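Local coordinates for protein 6-phospho-beta-d glycosidase (Streptococcus pyogenes, PDB 5FOO) that probably hydrolyses 6-phosphorylated beta-glucosides as a retaining family 1 glycoside hydrolase, and here carries covalently bound 6-phosphocyclophellitol, at residues A[365-370]-A[391-396]; A[341-346]-A[397-402]. The protein carries 1 engineered substitution. All coordinates share one frame; numbering follows the deposited sequence.

Interaction 1: residues A[365-370]-A[391-396]; sequences SENGVG and QFLKEH. With JAZ (6-phosphocyclophellitol), chain G.
The carbonyl oxygen of Phe392 is gripped twice by His396: ring ND1 lies 2.9 Å from Phe392 O in a nearly straight hydrogen bond, and the backbone His396 N reaches Phe392 O from the opposite face of the carbonyl plane in the ordinary helical bond. This pair of hydrogen bonds to one acceptor lies on helix 387-405, which follows strand 362-367, the seventh of the eight parallel strands of the family 1 TIM barrel. The ND1 bond runs almost in the plane of the imidazole and so fixes the ring's rotation, setting His396 CE1 3.4 Å above the centre of one face of the Phe392 ring. The opposite face takes Val369: its CB stands 3.6 Å from the centroid of the Phe392 ring and only 8° off the normal, a clear CH-pi contact. Both faces of the Phe392 ring are thus covered, by His396 CE1 and Val369 CB. At its far end, Gly368 O comes obliquely to Phe392 CZ at 3.1 Å, close packing without a hydrogen bond.

Asn367 sends its side chain to the helix, CG opposite the backbone N (chi1 175°), and its amide meets the imidazole of His396 at an interplanar angle of 47°, with Asn367 ND2 3.4 Å from His396 CD2. That pair is packing; the amide's hydrogen bonds are to Tyr413 OH through OD1 and to Phe298 O through ND2. Leu393 adds CD2, 3.9 Å from Asn367 OD1.

Glu366, one residue earlier on the strand, directs its extended chain into the pocket, where it touches Glu165, Tyr299 and Trp416. Glu366 OE2 is bonded covalently to C5 of 6-phosphocyclophellitol at 1.5 Å, as expected if Glu366 is the catalytic nucleophile of this retaining family.

Interaction 2: residues A[341-346]-A[397-402]; sequences IYPEAV and LTYLHK
Glu344 runs alongside the Tyr399 ring in the same direction, its carboxylate turned 29° from the ring plane. The two residues join helix 344-356 to helix 387-405, two neighbouring helices on the outside of the TIM barrel, following its sixth and seventh strands. The Tyr399 ring is laid flat against the backbone at Glu344: Glu344 CA sits 3.9 Å from the centroid of the Tyr399 ring, 10° off its normal, which makes a CH-pi contact over the face. Farther out, Glu344 CG is 3.4 Å from Tyr399 CZ, so the aliphatic part of the glutamate follows the ring toward its hydroxyl. The bend at chi2 (92°) then turns the carboxylate, placing Glu344 OE1 over one face of the Tyr342 ring toward its rim, while Glu344 OE2 remains 3.7 Å from Tyr399 OH, with no hydrogen bond between them.

Pro343 crosses Tyr399 at a slant, CB lying 3.8 Å from Tyr399 CD2. The carbonyl oxygen Pro343 O also packs on this residue, 3.5 Å from Tyr399 CB, and accepts a hydrogen bond from the backbone Val346 N. Beyond Pro343 the side chains that meet are aliphatic. Leu400 packs on Cys410 and Tyr413 of the eighth barrel strand, and across the helix pair its CD1 meets Val346 CG1 at 3.7 Å.

Interactions 1 and 2 use consecutive stretches of helix 387-405, their centres 9 Å apart. His396 joins them directly: besides its place in interaction 1, its NE2 packs 3.5 Å from Pro343 CA and its CD2 lies 3.8 Å from Val346 CG2, both of interaction 2. Phe392 CD2 likewise approaches Ile341 CD1 at 4.1 Å. Interaction 1 reaches the active site through Glu366 of segment 365-370, whereas interaction 2 sits farther out, with the side chain of Val346 about 14 Å from the bound 6-phosphocyclophellitol. Segment 341-346 nevertheless follows closely on Lys337 and Trp339, which line the same ligand pocket.

Interaction 1: residues A[365-370]-A[391-396]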
# COMPACT_ATOMS: atom_id res chain seq x y z
N SER A 365 2.12 -7.68 -2.42
CA SER A 365 2.44 -6.42 -3.08
C SER A 365 3.39 -5.53 -2.31
O SER A 365 3.89 -4.51 -2.88
CB SER A 365 1.13 -5.67 -3.41
OG SER A 365 0.20 -5.80 -2.33
N GLU A 366 3.68 -5.89 -1.05
CA GLU A 366 4.61 -5.09 -0.26
C GLU A 366 5.11 -5.97 0.89
O GLU A 366 4.38 -6.30 1.77
CB GLU A 366 3.88 -3.85 0.32
CG GLU A 366 4.68 -2.96 1.26
CD GLU A 366 3.87 -2.01 2.13
OE1 GLU A 366 2.69 -2.23 2.40
OE2 GLU A 366 4.52 -0.93 2.61
N ASN A 367 6.36 -6.38 0.84
CA ASN A 367 6.89 -7.21 1.90
C ASN A 367 8.31 -6.79 2.00
O ASN A 367 8.97 -6.80 1.01
CB ASN A 367 6.79 -8.71 1.55
CG ASN A 367 7.42 -9.59 2.56
OD1 ASN A 367 8.45 -10.21 2.31
ND2 ASN A 367 6.83 -9.64 3.73
N GLY A 368 8.75 -6.39 3.20
CA GLY A 368 10.12 -6.00 3.43
C GLY A 368 10.36 -5.72 4.90
O GLY A 368 9.43 -5.86 5.75
N VAL A 369 11.60 -5.39 5.18
CA VAL A 369 12.08 -5.14 6.55
C VAL A 369 13.00 -3.91 6.54
O VAL A 369 13.89 -3.74 5.68
CB VAL A 369 12.82 -6.36 7.17
CG1 VAL A 369 14.09 -6.74 6.42
CG2 VAL A 369 13.14 -6.07 8.65
N GLY A 370 12.76 -3.05 7.52
CA GLY A 370 13.39 -1.75 7.63
C GLY A 370 14.30 -1.71 8.85
O GLY A 370 13.87 -2.14 9.94
N GLN A 391 17.59 -13.02 4.82
CA GLN A 391 16.91 -13.95 5.66
C GLN A 391 15.41 -13.63 5.78
O GLN A 391 14.53 -14.50 5.59
CB GLN A 391 17.54 -13.96 7.03
CG GLN A 391 16.96 -14.99 7.97
CD GLN A 391 17.28 -16.39 7.46
OE1 GLN A 391 18.33 -16.62 6.81
NE2 GLN A 391 16.35 -17.34 7.70
N PHE A 392 15.07 -12.39 6.13
CA PHE A 392 13.65 -12.02 6.24
C PHE A 392 12.91 -12.33 4.92
O PHE A 392 11.84 -12.92 4.94
CB PHE A 392 13.53 -10.52 6.62
CG PHE A 392 12.12 -9.96 6.76
CD1 PHE A 392 11.39 -9.55 5.64
CD2 PHE A 392 11.58 -9.67 8.02
CE1 PHE A 392 10.12 -8.97 5.79
CE2 PHE A 392 10.36 -9.08 8.15
CZ PHE A 392 9.61 -8.71 7.06
N LEU A 393 13.41 -11.83 3.80
CA LEU A 393 12.71 -12.05 2.49
C LEU A 393 12.57 -13.54 2.20
O LEU A 393 11.49 -14.02 1.89
CB LEU A 393 13.38 -11.31 1.34
CG LEU A 393 13.41 -9.76 1.49
CD1 LEU A 393 14.17 -9.16 0.34
CD2 LEU A 393 12.07 -9.08 1.64
N LYS A 394 13.65 -14.28 2.43
CA LYS A 394 13.71 -15.73 2.19
C LYS A 394 12.64 -16.46 2.98
O LYS A 394 11.86 -17.22 2.40
CB LYS A 394 15.11 -16.27 2.53
CG LYS A 394 15.31 -17.75 2.33
CD LYS A 394 16.75 -18.06 1.93
CE LYS A 394 16.91 -19.58 1.83
NZ LYS A 394 18.09 -20.03 1.04
N GLU A 395 12.55 -16.19 4.28
CA GLU A 395 11.46 -16.82 5.07
C GLU A 395 10.06 -16.50 4.59
O GLU A 395 9.18 -17.37 4.64
CB GLU A 395 11.54 -16.46 6.58
CG GLU A 395 12.77 -17.05 7.27
CD GLU A 395 12.98 -16.52 8.70
OE1 GLU A 395 11.99 -16.15 9.38
OE2 GLU A 395 14.16 -16.46 9.13
N HIS A 396 9.80 -15.25 4.22
CA HIS A 396 8.42 -14.85 3.88
C HIS A 396 8.03 -15.53 2.54
O HIS A 396 6.91 -16.08 2.38
CB HIS A 396 8.27 -13.31 3.85
CG HIS A 396 8.15 -12.71 5.22
ND1 HIS A 396 9.24 -12.55 6.05
CD2 HIS A 396 7.07 -12.28 5.91
CE1 HIS A 396 8.84 -12.07 7.21
NE2 HIS A 396 7.53 -11.89 7.16
C2 JAZ G . 5.71 2.25 3.84
C3 JAZ G . 4.82 2.04 2.60
C4 JAZ G . 3.56 1.28 2.97
C5 JAZ G . 3.85 -0.08 3.60
C6 JAZ G . 4.82 0.07 4.75
C7 JAZ G . 6.07 0.87 4.37
C8 JAZ G . 7.11 0.89 5.49
O9 JAZ G . 6.53 1.56 6.60
P10 JAZ G . 7.46 2.39 7.58
O11 JAZ G . 6.51 2.98 8.56
O12 JAZ G . 8.39 3.26 6.84
O13 JAZ G . 8.34 1.40 8.21
O14 JAZ G . 4.15 0.65 5.88
O15 JAZ G . 6.94 2.91 3.49
O16 JAZ G . 4.47 3.32 2.13
O17 JAZ G . 2.73 1.12 1.83

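Interaction 2: residues A[341-346]-A[397-402]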
# COMPACT_ATOMS: atom_id res chain seq x y z
N ILE A 341 8.30 -10.26 13.97
CA ILE A 341 8.54 -10.98 12.75
C ILE A 341 7.85 -12.37 12.88
O ILE A 341 8.17 -13.18 13.81
CB ILE A 341 10.05 -11.12 12.54
CG1 ILE A 341 10.64 -9.69 12.37
CG2 ILE A 341 10.40 -12.13 11.39
CD1 ILE A 341 12.14 -9.67 12.13
N TYR A 342 6.89 -12.62 11.98
CA TYR A 342 6.12 -13.87 11.95
C TYR A 342 5.72 -14.23 10.47
O TYR A 342 4.60 -13.98 10.05
CB TYR A 342 4.87 -13.69 12.86
CG TYR A 342 4.21 -14.98 13.16
CD1 TYR A 342 4.85 -15.95 13.97
CD2 TYR A 342 3.00 -15.30 12.58
CE1 TYR A 342 4.25 -17.18 14.22
CE2 TYR A 342 2.38 -16.49 12.86
CZ TYR A 342 3.02 -17.43 13.64
OH TYR A 342 2.37 -18.62 13.77
N PRO A 343 6.67 -14.76 9.68
CA PRO A 343 6.42 -15.06 8.24
C PRO A 343 5.32 -16.09 7.92
O PRO A 343 4.81 -16.13 6.81
CB PRO A 343 7.80 -15.58 7.76
CG PRO A 343 8.46 -16.11 8.98
CD PRO A 343 8.05 -15.14 10.07
N GLU A 344 4.94 -16.87 8.90
CA GLU A 344 3.88 -17.84 8.78
C GLU A 344 2.61 -17.18 8.44
O GLU A 344 1.74 -17.79 7.84
CB GLU A 344 3.69 -18.61 10.06
CG GLU A 344 4.86 -19.48 10.44
CD GLU A 344 5.93 -18.85 11.38
OE1 GLU A 344 6.20 -17.60 11.33
OE2 GLU A 344 6.52 -19.65 12.14
N ALA A 345 2.47 -15.93 8.85
CA ALA A 345 1.26 -15.20 8.50
C ALA A 345 1.02 -15.13 6.98
O ALA A 345 -0.12 -15.01 6.54
CB ALA A 345 1.26 -13.78 9.08
N VAL A 346 2.08 -15.16 6.19
CA VAL A 346 1.92 -15.16 4.71
C VAL A 346 1.15 -16.36 4.21
O VAL A 346 0.34 -16.22 3.33
CB VAL A 346 3.24 -15.13 4.02
CG1 VAL A 346 3.05 -15.24 2.48
CG2 VAL A 346 3.96 -13.84 4.37
N LEU A 397 9.00 -15.51 1.63
CA LEU A 397 8.92 -16.19 0.34
C LEU A 397 8.74 -17.68 0.48
O LEU A 397 8.06 -18.27 -0.36
CB LEU A 397 10.14 -15.94 -0.54
CG LEU A 397 10.01 -14.78 -1.49
CD1 LEU A 397 11.35 -14.51 -2.09
CD2 LEU A 397 9.03 -15.06 -2.60
N THR A 398 9.34 -18.29 1.52
CA THR A 398 9.19 -19.72 1.74
C THR A 398 7.74 -20.00 2.10
O THR A 398 7.15 -21.02 1.67
CB THR A 398 10.13 -20.24 2.83
OG1 THR A 398 11.48 -20.03 2.42
CG2 THR A 398 9.93 -21.69 3.02
N TYR A 399 7.14 -19.12 2.90
CA TYR A 399 5.77 -19.36 3.24
C TYR A 399 4.80 -19.00 2.11
O TYR A 399 3.75 -19.60 2.03
CB TYR A 399 5.38 -18.70 4.53
CG TYR A 399 5.88 -19.44 5.74
CD1 TYR A 399 5.17 -20.51 6.25
CD2 TYR A 399 7.07 -19.08 6.34
CE1 TYR A 399 5.63 -21.21 7.35
CE2 TYR A 399 7.54 -19.76 7.45
CZ TYR A 399 6.80 -20.82 7.95
OH TYR A 399 7.26 -21.47 9.04
N LEU A 400 5.16 -18.05 1.25
CA LEU A 400 4.37 -17.77 0.04
C LEU A 400 4.38 -19.01 -0.86
O LEU A 400 3.36 -19.40 -1.38
CB LEU A 400 4.93 -16.57 -0.70
CG LEU A 400 4.03 -16.04 -1.77
CD1 LEU A 400 2.73 -15.50 -1.19
CD2 LEU A 400 4.77 -14.99 -2.57
N HIS A 401 5.53 -19.62 -1.01
CA HIS A 401 5.64 -20.87 -1.80
C HIS A 401 4.75 -21.99 -1.26
O HIS A 401 3.98 -22.59 -2.00
CB HIS A 401 7.08 -21.35 -1.93
CG HIS A 401 7.26 -22.47 -2.92
ND1 HIS A 401 7.16 -23.79 -2.57
CD2 HIS A 401 7.50 -22.45 -4.26
CE1 HIS A 401 7.33 -24.54 -3.65
NE2 HIS A 401 7.56 -23.75 -4.68
N LYS A 402 4.80 -22.18 0.06
CA LYS A 402 3.90 -23.10 0.75
C LYS A 402 2.45 -22.81 0.42
O LYS A 402 1.70 -23.69 0.09
CB LYS A 402 4.18 -23.09 2.26
CG LYS A 402 3.67 -24.33 3.01
CD LYS A 402 3.61 -24.11 4.51
CE LYS A 402 2.85 -25.19 5.27
NZ LYS A 402 2.60 -24.76 6.68